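Local coordinates for protein maleate cis-trans isomerase (Pseudomonas putida, PDB 4FQ5) that probably catalyses the cis-trans isomerisation of maleate to fumarate about its C2-C3 double bond, at residues V30-P35 with E44-L49; K50-E53 with R59-F62; A102-I107 with E166-Y171; R116-R121 with I135-G140; D197-P202 with I230-A235. The protein carries 1 engineered substitution. One frame throughout, in Å; residues are numbered along the deposited sequence.

Interaction 1. Residues V30-P35 with E44-L49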
# COMPACT_ATOMS: atom_id res chain seq x y z
N VAL A 30 4.19 16.36 6.37
CA VAL A 30 2.95 17.06 6.66
C VAL A 30 2.83 17.26 8.17
O VAL A 30 2.93 16.31 8.94
CB VAL A 30 1.73 16.26 6.14
CG1 VAL A 30 0.42 16.96 6.50
CG2 VAL A 30 1.85 16.07 4.63
N GLY A 31 2.61 18.50 8.59
CA GLY A 31 2.43 18.82 10.01
C GLY A 31 0.97 19.08 10.30
O GLY A 31 0.29 19.73 9.50
N GLN A 32 0.48 18.56 11.42
CA GLN A 32 -0.92 18.75 11.80
C GLN A 32 -1.06 19.27 13.23
O GLN A 32 -0.59 18.64 14.17
CB GLN A 32 -1.73 17.46 11.60
CG GLN A 32 -1.64 16.91 10.18
CD GLN A 32 -2.82 16.04 9.81
OE1 GLN A 32 -2.84 14.84 10.10
NE2 GLN A 32 -3.80 16.63 9.13
N ILE A 33 -1.70 20.43 13.38
CA ILE A 33 -2.05 20.95 14.71
C ILE A 33 -3.45 20.45 15.04
O ILE A 33 -4.43 20.90 14.46
CB ILE A 33 -2.00 22.50 14.76
CG1 ILE A 33 -0.61 23.01 14.36
CG2 ILE A 33 -2.41 23.00 16.14
CD1 ILE A 33 -0.55 24.51 14.10
N VAL A 34 -3.55 19.51 15.98
CA VAL A 34 -4.82 18.83 16.26
C VAL A 34 -5.27 19.01 17.71
O VAL A 34 -4.42 19.05 18.61
CB VAL A 34 -4.79 17.31 15.90
CG1 VAL A 34 -4.41 17.10 14.44
CG2 VAL A 34 -3.82 16.54 16.80
N PRO A 35 -6.59 19.11 17.94
CA PRO A 35 -7.11 19.01 19.30
C PRO A 35 -6.61 17.72 19.93
O PRO A 35 -6.51 16.70 19.24
CB PRO A 35 -8.63 18.96 19.10
CG PRO A 35 -8.86 19.71 17.84
CD PRO A 35 -7.67 19.38 16.96
N GLU A 44 -8.05 10.47 8.58
CA GLU A 44 -8.52 10.77 7.24
C GLU A 44 -7.49 11.43 6.34
O GLU A 44 -7.44 11.13 5.14
CB GLU A 44 -9.83 11.56 7.28
CG GLU A 44 -10.94 10.78 7.96
CD GLU A 44 -12.32 11.41 7.80
OE1 GLU A 44 -12.41 12.59 7.40
OE2 GLU A 44 -13.31 10.72 8.08
N ILE A 45 -6.67 12.33 6.89
CA ILE A 45 -5.62 12.96 6.09
C ILE A 45 -4.58 11.92 5.64
O ILE A 45 -4.23 11.88 4.46
CB ILE A 45 -4.98 14.19 6.80
CG1 ILE A 45 -5.75 15.48 6.48
CG2 ILE A 45 -3.55 14.45 6.34
CD1 ILE A 45 -7.24 15.40 6.70
N PRO A 46 -4.10 11.06 6.56
CA PRO A 46 -3.23 9.98 6.07
C PRO A 46 -3.92 8.99 5.13
O PRO A 46 -3.31 8.54 4.16
CB PRO A 46 -2.75 9.30 7.36
CG PRO A 46 -2.75 10.42 8.36
CD PRO A 46 -4.02 11.18 8.02
N ALA A 47 -5.19 8.66 5.39
CA ALA A 47 -5.93 7.78 4.48
C ALA A 47 -5.95 8.37 3.06
O ALA A 47 -5.61 7.68 2.11
CB ALA A 47 -7.34 7.52 4.98
N LEU A 48 -6.32 9.65 2.93
CA LEU A 48 -6.37 10.35 1.64
C LEU A 48 -5.03 10.34 0.91
O LEU A 48 -4.96 10.04 -0.29
CB LEU A 48 -6.82 11.80 1.81
CG LEU A 48 -8.28 12.29 1.64
CD1 LEU A 48 -9.16 11.36 0.82
CD2 LEU A 48 -8.92 12.68 2.96
N LEU A 49 -3.96 10.69 1.63
CA LEU A 49 -2.64 10.81 1.03
C LEU A 49 -2.03 9.44 0.69
O LEU A 49 -1.25 9.33 -0.25
CB LEU A 49 -1.73 11.67 1.92
CG LEU A 49 -1.58 13.18 1.62
CD1 LEU A 49 -2.66 13.78 0.72
CD2 LEU A 49 -1.39 14.03 2.87
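Gln-32 and Val-30 of strand 27-35 meet Ile-45, Pro-46 and Leu-49 of helix 41-52 in a buried, mostly apolar strand-on-helix contact, about 10 Å from the centre of the chain to the centre of the contact. Its main piece is an amide laid against a branched aliphatic side chain. Gln-32 starts with CG beside the backbone N (chi1 -56°), and its extended chain pushes the carboxamide across to the helix. There NE2 lies 3.5 Å from CG1 of Ile-45 and equally 3.5 Å from CG2 of the same residue, while OE1 is 3.8 Å from Ile-45 CG2. The two side chains cross obliquely. Pro-46 touches more lightly, its CD 4.4 Å from Gln-32 OE1, and the ring nitrogen of this proline, which has no hydrogen to give to the preceding turn, goes with a kink in the helix. One turn further on, Leu-49 CD2 reaches Val-30 CG2 at 4.2 Å. The pairing follows from the beta-alpha-beta unit formed by strand 27-35, helix 41-52 and strand 59-67: the helix segment runs back nearly antiparallel to the strand segment (157° between directions), with 11.3 Å between their axes, a gap that the side chains bridge. Strand 27-35 is an inner strand of the parallel sheet, with Val-30 bonded through its backbone to Thr-61 and His-63, and Gly-31 to Val-98 and Gly-100. Helix 244-255 also packs here, Met-252 against Val-30 and Thr-249 against Ile-45. At the far end of the strand, Pro-35 touches the bound maleic acid.

Interaction 2. Residues K50-E53 with R59-F62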
# COMPACT_ATOMS: atom_id res chain seq x y z
N LYS A 50 -2.41 8.42 1.46
CA LYS A 50 -2.07 7.02 1.16
C LYS A 50 -2.69 6.60 -0.18
O LYS A 50 -2.03 5.95 -1.00
CB LYS A 50 -2.62 6.10 2.25
CG LYS A 50 -1.68 4.99 2.69
CD LYS A 50 -1.08 5.29 4.06
CE LYS A 50 -0.21 6.54 4.05
NZ LYS A 50 -0.41 7.36 5.28
N ALA A 51 -3.96 6.96 -0.37
CA ALA A 51 -4.63 6.76 -1.65
C ALA A 51 -3.93 7.51 -2.78
O ALA A 51 -3.78 6.99 -3.89
CB ALA A 51 -6.11 7.15 -1.57
N ARG A 52 -3.47 8.74 -2.49
CA ARG A 52 -2.76 9.53 -3.50
C ARG A 52 -1.46 8.84 -3.96
O ARG A 52 -1.08 8.95 -5.13
CB ARG A 52 -2.45 10.94 -3.00
CG ARG A 52 -1.98 11.88 -4.10
CD ARG A 52 -1.46 13.20 -3.56
NE ARG A 52 -1.14 14.12 -4.65
CZ ARG A 52 0.05 14.20 -5.25
NH1 ARG A 52 1.07 13.42 -4.87
NH2 ARG A 52 0.23 15.08 -6.24
N GLU A 53 -0.81 8.14 -3.04
CA GLU A 53 0.44 7.42 -3.34
C GLU A 53 0.25 6.31 -4.38
O GLU A 53 1.21 5.91 -5.03
CB GLU A 53 1.09 6.89 -2.05
CG GLU A 53 1.61 8.01 -1.15
CD GLU A 53 2.24 7.52 0.15
OE1 GLU A 53 2.28 6.29 0.38
OE2 GLU A 53 2.70 8.38 0.95
N ARG A 59 5.65 10.71 -1.60
CA ARG A 59 5.41 9.95 -0.37
C ARG A 59 5.29 10.93 0.79
O ARG A 59 5.91 12.00 0.78
CB ARG A 59 6.54 8.95 -0.12
CG ARG A 59 6.71 7.88 -1.20
CD ARG A 59 5.54 6.92 -1.23
NE ARG A 59 5.89 5.64 -1.85
CZ ARG A 59 5.08 4.58 -1.94
NH1 ARG A 59 3.85 4.63 -1.45
NH2 ARG A 59 5.51 3.47 -2.52
N PHE A 60 4.48 10.57 1.78
CA PHE A 60 4.13 11.50 2.86
C PHE A 60 4.48 10.94 4.23
O PHE A 60 4.31 9.75 4.47
CB PHE A 60 2.64 11.85 2.78
CG PHE A 60 2.24 12.50 1.48
CD1 PHE A 60 2.35 13.88 1.31
CD2 PHE A 60 1.79 11.72 0.41
CE1 PHE A 60 1.99 14.48 0.11
CE2 PHE A 60 1.45 12.32 -0.80
CZ PHE A 60 1.55 13.69 -0.95
N THR A 61 5.00 11.79 5.11
CA THR A 61 5.14 11.43 6.53
C THR A 61 4.33 12.43 7.35
O THR A 61 4.15 13.58 6.94
CB THR A 61 6.61 11.42 7.00
OG1 THR A 61 7.18 12.73 6.83
CG2 THR A 61 7.43 10.41 6.23
N PHE A 62 3.83 11.98 8.49
CA PHE A 62 2.87 12.75 9.27
C PHE A 62 3.38 13.07 10.67
O PHE A 62 3.88 12.19 11.37
CB PHE A 62 1.51 12.05 9.29
CG PHE A 62 0.94 11.85 7.92
CD1 PHE A 62 0.26 12.88 7.28
CD2 PHE A 62 1.13 10.65 7.24
CE1 PHE A 62 -0.24 12.71 5.99
CE2 PHE A 62 0.63 10.48 5.95
CZ PHE A 62 -0.05 11.51 5.33
O HOH W 1 4.62 7.18 2.64
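Glu-53 sets CG beside its backbone N (chi1 -68°) and then runs straight out, carrying its carboxylate to the start of strand 59-67, while Arg-59 folds at chi2 (-68°) to bring its guanidinium back over the same carboxylate. The resulting salt bridge joins Arg-59 NH1 to Glu-53 OE1 at 2.9 Å. NH1 comes to OE1 from above the carboxylate plane, whereas OE1 lies at the edge of the guanidinium, near its plane; the two planes stand 85° apart. The other oxygen, Glu-53 OE2, accepts the backbone N-H of Phe-60 at 2.9 Å, nearly along the C-O axis. Water 1 donates to Glu-53 OE2 (2.8 Å) and to Phe-60 O, adding a second grip on this oxygen. The carboxylate is almost coplanar with the Phe-60 ring, and OE2 sits at the ring edge, 3.5 Å from CD2. Arg-52 brings its CD to within 4.0 Å of Phe-60 CZ, its guanidinium being held by Pro-259 O and a salt bridge to Glu-58. Lys-50 NZ, weakly bonded to Pro-46 O, approaches Phe-62 CE2 at 3.4 Å. At the subunit interface, Arg-59 NH2 bonds to the backbone O of Glu-53 of a second subunit. The whole arrangement ties the C-terminal end of the helix to the returning strand of a beta-alpha-beta unit, at the edge, within this chain, of the first of its two parallel sheets.

Interaction 3. Residues A102-I107 with E166-Y171. With MAE (maleic acid), chain C.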
# COMPACT_ATOMS: atom_id res chain seq x y z
N ALA A 102 -6.11 21.97 12.37
CA ALA A 102 -7.22 21.05 12.12
C ALA A 102 -8.64 21.52 12.51
O ALA A 102 -9.60 21.23 11.80
CB ALA A 102 -6.93 19.70 12.76
N CYS A 103 -8.81 22.27 13.59
CA CYS A 103 -10.16 22.53 14.08
C CYS A 103 -10.86 23.75 13.48
O CYS A 103 -10.58 24.89 13.79
CB CYS A 103 -10.16 22.60 15.60
SG CYS A 103 -11.75 22.76 16.40
N LEU A 104 -11.82 23.46 12.63
CA LEU A 104 -12.63 24.44 11.90
C LEU A 104 -13.36 25.41 12.83
O LEU A 104 -13.29 26.61 12.65
CB LEU A 104 -13.64 23.70 11.01
CG LEU A 104 -14.82 24.23 10.18
CD1 LEU A 104 -15.73 25.25 10.86
CD2 LEU A 104 -14.41 24.70 8.79
N VAL A 105 -14.06 24.86 13.83
CA VAL A 105 -14.91 25.67 14.69
C VAL A 105 -14.11 26.59 15.63
O VAL A 105 -14.58 27.67 16.01
CB VAL A 105 -15.97 24.82 15.43
CG1 VAL A 105 -15.36 24.04 16.59
CG2 VAL A 105 -17.13 25.69 15.89
N ALA A 106 -12.91 26.16 16.00
CA ALA A 106 -12.04 26.94 16.88
C ALA A 106 -11.64 28.24 16.19
O ALA A 106 -11.62 29.30 16.82
CB ALA A 106 -10.81 26.13 17.24
N ILE A 107 -11.34 28.15 14.90
CA ILE A 107 -11.03 29.33 14.11
C ILE A 107 -12.27 30.23 13.94
O ILE A 107 -12.22 31.42 14.25
CB ILE A 107 -10.43 28.95 12.73
CG1 ILE A 107 -9.02 28.35 12.88
CG2 ILE A 107 -10.44 30.14 11.79
CD1 ILE A 107 -8.03 29.19 13.66
N GLU A 166 -24.38 27.71 14.51
CA GLU A 166 -24.85 29.01 14.05
C GLU A 166 -23.69 29.91 13.67
O GLU A 166 -23.72 30.55 12.62
CB GLU A 166 -25.65 29.69 15.15
CG GLU A 166 -26.99 30.22 14.69
CD GLU A 166 -28.08 29.18 14.82
OE1 GLU A 166 -28.57 28.98 15.95
OE2 GLU A 166 -28.43 28.56 13.79
N LEU A 167 -22.67 29.96 14.53
CA LEU A 167 -21.46 30.74 14.27
C LEU A 167 -20.81 30.32 12.96
O LEU A 167 -20.40 31.17 12.17
CB LEU A 167 -20.45 30.58 15.42
CG LEU A 167 -20.39 31.58 16.58
CD1 LEU A 167 -21.76 31.88 17.19
CD2 LEU A 167 -19.45 31.06 17.65
N VAL A 168 -20.72 29.01 12.74
CA VAL A 168 -20.07 28.46 11.54
C VAL A 168 -20.83 28.87 10.29
O VAL A 168 -20.24 29.39 9.34
CB VAL A 168 -19.93 26.92 11.63
CG1 VAL A 168 -19.51 26.32 10.30
CG2 VAL A 168 -18.93 26.55 12.72
N VAL A 169 -22.15 28.66 10.30
CA VAL A 169 -23.01 29.05 9.19
C VAL A 169 -22.91 30.55 8.91
O VAL A 169 -22.76 30.97 7.76
CB VAL A 169 -24.47 28.60 9.43
CG1 VAL A 169 -25.43 29.29 8.47
CG2 VAL A 169 -24.58 27.09 9.30
N ASP A 170 -22.93 31.36 9.97
CA ASP A 170 -22.77 32.81 9.83
C ASP A 170 -21.39 33.21 9.30
O ASP A 170 -21.28 34.16 8.52
CB ASP A 170 -23.07 33.53 11.15
CG ASP A 170 -24.55 33.54 11.50
OD1 ASP A 170 -25.38 33.06 10.69
OD2 ASP A 170 -24.89 34.03 12.60
N TYR A 171 -20.35 32.47 9.70
CA TYR A 171 -18.99 32.70 9.19
C TYR A 171 -18.94 32.45 7.68
O TYR A 171 -18.36 33.24 6.92
CB TYR A 171 -17.99 31.80 9.92
CG TYR A 171 -16.53 32.22 9.80
CD1 TYR A 171 -15.89 32.87 10.85
CD2 TYR A 171 -15.80 31.94 8.64
CE1 TYR A 171 -14.56 33.25 10.75
CE2 TYR A 171 -14.47 32.31 8.53
CZ TYR A 171 -13.85 32.97 9.58
OH TYR A 171 -12.54 33.34 9.46
C1 MAE C . -12.61 18.75 16.11
O1 MAE C . -11.97 17.86 16.69
O2 MAE C . -13.53 18.52 15.30
C2 MAE C . -12.28 20.15 16.42
C3 MAE C . -12.65 21.19 15.70
C4 MAE C . -13.42 21.11 14.44
O3 MAE C . -14.56 21.57 14.43
O4 MAE C . -12.93 20.65 13.40
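Val-168 of helix 162-174 packs into the first turn of helix 104-108, and here the contact is tight. Its CG2 methyl touches Val-105 CG2 at 3.7 Å and Leu-104 CD1 at 3.9 Å. The side chain of Val-105 lies roughly perpendicular to it. With chi1 at 76°, Val-105 gives its other methyl, CG1, to the bound maleic acid, 3.4 Å from O3, and one residue thus serves both helix packing and pocket wall. Further along, the contact is looser: Ile-107 CG2 is 4.5 Å from Tyr-171 OH, whose hydrogen-bond partner is His-115. Asp-170, on another side of the helix, is exposed to solvent. Cys-103, at the N-cap position of helix 104-108, is joined covalently to the ligand, SG to C3 at 1.9 Å, a link that fits the predicted role of this sulfur as nucleophile. The ligand carboxylate at the helix N terminus takes two weak hydrogen bonds, from Leu-104 N to O4 (3.1 Å) and from Val-105 N to O3 (3.4 Å), and the helix end would probably favour its negative charge. Tyr-160, Asn-38, Asn-190, Val-222 and Gln-223 supply further hydrogen bonds. Helix 104-108 follows strand 98-101 of one parallel sheet and is packed by helices 74-81, 114-128 and 138-149, whereas helix 162-174 connects strands 153-158 and 178-184 of the other.

Interaction 4. Residues R116-R121 with I135-G140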
# COMPACT_ATOMS: atom_id res chain seq x y z
N ARG A 116 -7.76 34.18 8.38
CA ARG A 116 -6.64 34.93 7.83
C ARG A 116 -5.65 35.34 8.92
O ARG A 116 -4.44 35.25 8.73
CB ARG A 116 -7.11 36.18 7.08
CG ARG A 116 -6.91 36.15 5.57
CD ARG A 116 -7.57 34.95 4.90
NE ARG A 116 -7.84 35.20 3.49
CZ ARG A 116 -7.86 34.27 2.55
NH1 ARG A 116 -8.13 34.60 1.29
NH2 ARG A 116 -7.60 33.00 2.84
N VAL A 117 -6.19 35.80 10.05
CA VAL A 117 -5.36 36.21 11.18
C VAL A 117 -4.50 35.03 11.63
O VAL A 117 -3.28 35.16 11.77
CB VAL A 117 -6.20 36.73 12.37
CG1 VAL A 117 -5.31 37.03 13.57
CG2 VAL A 117 -6.99 37.96 11.96
N SER A 118 -5.16 33.89 11.85
CA SER A 118 -4.51 32.67 12.33
C SER A 118 -3.40 32.19 11.40
O SER A 118 -2.29 31.93 11.85
CB SER A 118 -5.55 31.55 12.52
OG SER A 118 -4.92 30.36 12.96
N ALA A 119 -3.70 32.09 10.10
CA ALA A 119 -2.71 31.67 9.11
C ALA A 119 -1.48 32.60 9.09
O ALA A 119 -0.35 32.13 9.08
CB ALA A 119 -3.33 31.60 7.72
N GLU A 120 -1.72 33.91 9.08
CA GLU A 120 -0.62 34.88 9.04
C GLU A 120 0.22 34.85 10.32
O GLU A 120 1.45 34.92 10.26
CB GLU A 120 -1.13 36.29 8.72
CG GLU A 120 -1.49 36.46 7.25
CD GLU A 120 -2.48 37.59 6.98
OE1 GLU A 120 -2.30 38.30 5.97
OE2 GLU A 120 -3.44 37.76 7.76
N ARG A 121 -0.44 34.71 11.48
CA ARG A 121 0.28 34.66 12.76
C ARG A 121 1.13 33.40 12.87
O ARG A 121 2.30 33.47 13.24
CB ARG A 121 -0.68 34.76 13.95
CG ARG A 121 0.02 35.00 15.28
CD ARG A 121 -0.97 35.07 16.45
NE ARG A 121 -1.48 33.75 16.83
CZ ARG A 121 -2.72 33.29 16.60
NH1 ARG A 121 -3.63 34.04 15.98
NH2 ARG A 121 -3.04 32.07 16.99
N ILE A 135 0.88 27.66 5.72
CA ILE A 135 -0.06 27.37 6.79
C ILE A 135 -1.45 27.23 6.18
O ILE A 135 -1.86 28.06 5.38
CB ILE A 135 -0.08 28.50 7.85
CG1 ILE A 135 1.35 28.80 8.37
CG2 ILE A 135 -1.05 28.17 8.98
CD1 ILE A 135 1.95 27.75 9.29
N ILE A 136 -2.14 26.16 6.55
CA ILE A 136 -3.52 25.95 6.14
C ILE A 136 -4.34 25.82 7.42
O ILE A 136 -3.90 25.19 8.38
CB ILE A 136 -3.69 24.68 5.24
CG1 ILE A 136 -3.25 24.97 3.80
CG2 ILE A 136 -5.15 24.26 5.13
CD1 ILE A 136 -1.76 24.83 3.54
N THR A 137 -5.50 26.48 7.46
CA THR A 137 -6.49 26.17 8.48
C THR A 137 -7.65 25.44 7.79
O THR A 137 -7.94 25.73 6.63
CB THR A 137 -7.02 27.42 9.22
OG1 THR A 137 -7.81 28.21 8.33
CG2 THR A 137 -5.85 28.27 9.77
N SER A 138 -8.27 24.51 8.51
CA SER A 138 -9.48 23.82 8.05
C SER A 138 -10.57 24.79 7.62
O SER A 138 -11.25 24.57 6.61
CB SER A 138 -10.04 22.96 9.18
OG SER A 138 -9.16 21.89 9.44
N ALA A 139 -10.75 25.83 8.42
CA ALA A 139 -11.77 26.84 8.16
C ALA A 139 -11.53 27.53 6.83
O ALA A 139 -12.44 27.60 6.00
CB ALA A 139 -11.81 27.86 9.29
N GLY A 140 -10.30 27.99 6.62
CA GLY A 140 -9.92 28.67 5.38
C GLY A 140 -9.96 27.73 4.19
O GLY A 140 -10.40 28.12 3.10
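Ile-135, the first residue of strand 135-137, lies against Ala-119 of helix 114-128 along most of its side chain. Its CB lies 3.8 Å from the backbone O of Ala-119. At CB the chain forks: CG1 stays beside the same carbonyl, also at 3.8 Å from Ala-119 O, and CG2, anti to the backbone N of Ile-135, lies over the helix backbone, 3.9 Å from Ala-119 CA and 4.3 Å from Ala-119 CB. CD1, the tip, bends away from the Ala-119 carbonyl and touches nothing of residues 116-121, and the side chain as a whole also packs on Leu-122, Arg-123 and Thr-126 of the same helix. The small side chain at Ala-119 is consistent with the close approach, the axes of the two segments passing at 7.9 Å with their directions 153° apart. This is the return leg of a beta-alpha-beta crossover in which the chain leaves strand 98-101, passes through helices 104-108 and 114-128, and comes back as the neighbouring parallel strand 135-137. Two residues on, Thr-137 turns its branches to different tasks. Its CG2 methyl faces the helix, 3.9 Å from Ser-118 OG. Its hydroxyl sits between the backbone N and the carbonyl carbon (chi1 69°), where OG1 caps helix 138-149 by accepting from Gly-140 N at 3.0 Å, with an N-H...O angle of 156°. Ile-136 points away from helix 114-128 and packs on Ala-251 and Ala-255 of helix 244-255. Ser-138 OG bonds to the backbone O of Tyr-101, in the neighbouring strand.

Interaction 5. Residues D197-P202 with I230-A235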
# COMPACT_ATOMS: atom_id res chain seq x y z
N ASP A 197 -21.35 7.12 13.85
CA ASP A 197 -21.28 6.22 12.70
C ASP A 197 -21.41 7.00 11.40
O ASP A 197 -22.44 7.62 11.15
CB ASP A 197 -22.39 5.16 12.82
CG ASP A 197 -22.24 4.03 11.80
OD1 ASP A 197 -21.62 4.21 10.72
OD2 ASP A 197 -22.77 2.95 12.09
N PRO A 198 -20.35 6.98 10.56
CA PRO A 198 -20.42 7.71 9.28
C PRO A 198 -21.49 7.17 8.33
O PRO A 198 -21.89 7.87 7.40
CB PRO A 198 -19.02 7.54 8.69
CG PRO A 198 -18.45 6.34 9.37
CD PRO A 198 -19.05 6.32 10.75
N MET A 199 -21.96 5.95 8.56
CA MET A 199 -23.01 5.37 7.72
C MET A 199 -24.39 5.95 8.02
O MET A 199 -25.33 5.75 7.25
CB MET A 199 -23.02 3.83 7.80
CG MET A 199 -21.79 3.16 7.18
SD MET A 199 -21.30 3.77 5.55
CE MET A 199 -22.82 3.56 4.62
N ASN A 200 -24.51 6.68 9.13
CA ASN A 200 -25.69 7.48 9.41
C ASN A 200 -25.79 8.71 8.51
O ASN A 200 -26.88 9.23 8.30
CB ASN A 200 -25.71 7.95 10.87
CG ASN A 200 -25.91 6.82 11.86
OD1 ASN A 200 -26.44 5.77 11.52
ND2 ASN A 200 -25.49 7.04 13.10
N LEU A 201 -24.66 9.16 7.97
CA LEU A 201 -24.62 10.44 7.25
C LEU A 201 -25.44 10.50 5.96
O LEU A 201 -26.07 11.52 5.70
CB LEU A 201 -23.17 10.91 7.02
CG LEU A 201 -22.35 11.25 8.27
CD1 LEU A 201 -20.89 11.48 7.89
CD2 LEU A 201 -22.91 12.48 8.98
N PRO A 202 -25.43 9.42 5.14
CA PRO A 202 -26.26 9.45 3.94
C PRO A 202 -27.76 9.69 4.23
O PRO A 202 -28.41 10.42 3.49
CB PRO A 202 -26.04 8.07 3.32
CG PRO A 202 -24.65 7.71 3.74
CD PRO A 202 -24.56 8.22 5.16
N ILE A 230 -18.38 9.62 1.67
CA ILE A 230 -18.32 10.70 0.68
C ILE A 230 -18.78 10.28 -0.73
O ILE A 230 -19.61 10.97 -1.35
CB ILE A 230 -16.91 11.35 0.61
CG1 ILE A 230 -16.67 12.18 1.89
CG2 ILE A 230 -16.76 12.19 -0.65
CD1 ILE A 230 -15.30 12.82 1.98
N THR A 231 -18.24 9.17 -1.23
CA THR A 231 -18.55 8.74 -2.60
C THR A 231 -20.00 8.28 -2.72
O THR A 231 -20.65 8.57 -3.72
CB THR A 231 -17.59 7.65 -3.11
OG1 THR A 231 -17.61 6.52 -2.22
CG2 THR A 231 -16.17 8.18 -3.20
N MET A 232 -20.49 7.57 -1.70
CA MET A 232 -21.89 7.15 -1.61
C MET A 232 -22.83 8.35 -1.71
O MET A 232 -23.77 8.34 -2.50
CB MET A 232 -22.15 6.43 -0.28
CG MET A 232 -21.77 4.96 -0.27
SD MET A 232 -21.75 4.32 1.41
CE MET A 232 -21.61 2.56 1.13
N VAL A 233 -22.56 9.38 -0.90
CA VAL A 233 -23.38 10.59 -0.88
C VAL A 233 -23.35 11.36 -2.20
O VAL A 233 -24.38 11.89 -2.63
CB VAL A 233 -23.04 11.51 0.32
CG1 VAL A 233 -23.82 12.82 0.24
CG2 VAL A 233 -23.36 10.80 1.62
N GLU A 234 -22.19 11.41 -2.85
CA GLU A 234 -22.10 11.98 -4.19
C GLU A 234 -22.96 11.22 -5.19
O GLU A 234 -23.62 11.83 -6.04
CB GLU A 234 -20.65 12.03 -4.68
CG GLU A 234 -19.83 13.11 -3.99
CD GLU A 234 -18.54 13.46 -4.71
OE1 GLU A 234 -18.09 14.60 -4.52
OE2 GLU A 234 -18.00 12.61 -5.45
N ALA A 235 -22.95 9.89 -5.09
CA ALA A 235 -23.75 9.04 -5.98
C ALA A 235 -25.25 9.26 -5.74
O ALA A 235 -26.02 9.38 -6.69
CB ALA A 235 -23.40 7.57 -5.78
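Met-199 and Met-232 meet end to end, the methyl CE of Met-199 lying 3.5 Å from Met-232 SD and 3.8 Å from Met-232 CE. The two chains stand nearly square to each other: Met-232 is extended beyond CG, whereas Met-199 folds back at chi2 and chi3 (-47° and -55°), which turns its methyl to the helix. Beside them Val-233 offers CG2 to Pro-202, 4.0 Å from CG of the proline ring and 4.0 Å from Pro-202 CA. Behind this first shell, an Asx turn shapes the backbone at Met-199: Asp-197 OD1 accepts from Met-199 N at 2.8 Å, reached from above the carboxylate plane. Leu-201 and Val-233 both pack on Ile-218, in the loop just after strand 215-217 of the second parallel sheet. A third subunit adds an outer layer, its Gly-271 against Met-232 and its Ser-270 O bonded to Thr-231 OG1. Between the two segments themselves the contact is thus thioether, methyl and proline-ring packing, held by dispersion and shape and not by directional polar bonds.

From the N terminus, interaction 1 closes a short loop between strand 27-35 and helix 41-52, and interaction 2 then ties the end of that helix to strand 59-67; the two are in series and touch through Phe-62 and a probable backbone bond from Val-30 to Thr-61. Interaction 3 spans a much longer loop, from 102-107 to 166-171. Nested inside it, interaction 4 closes the short connection from helix 114-128 to strand 135-137; they meet where Ile-107 packs on Ser-118 and Ala-139. Interaction 5 follows, closing the connection from helix 201-206 to helix 230-237. Interactions 1, 2 and 4 put helices on the first parallel sheet, interaction 3 bridges to the helix layer of the second, and interaction 5 lies beside that second sheet.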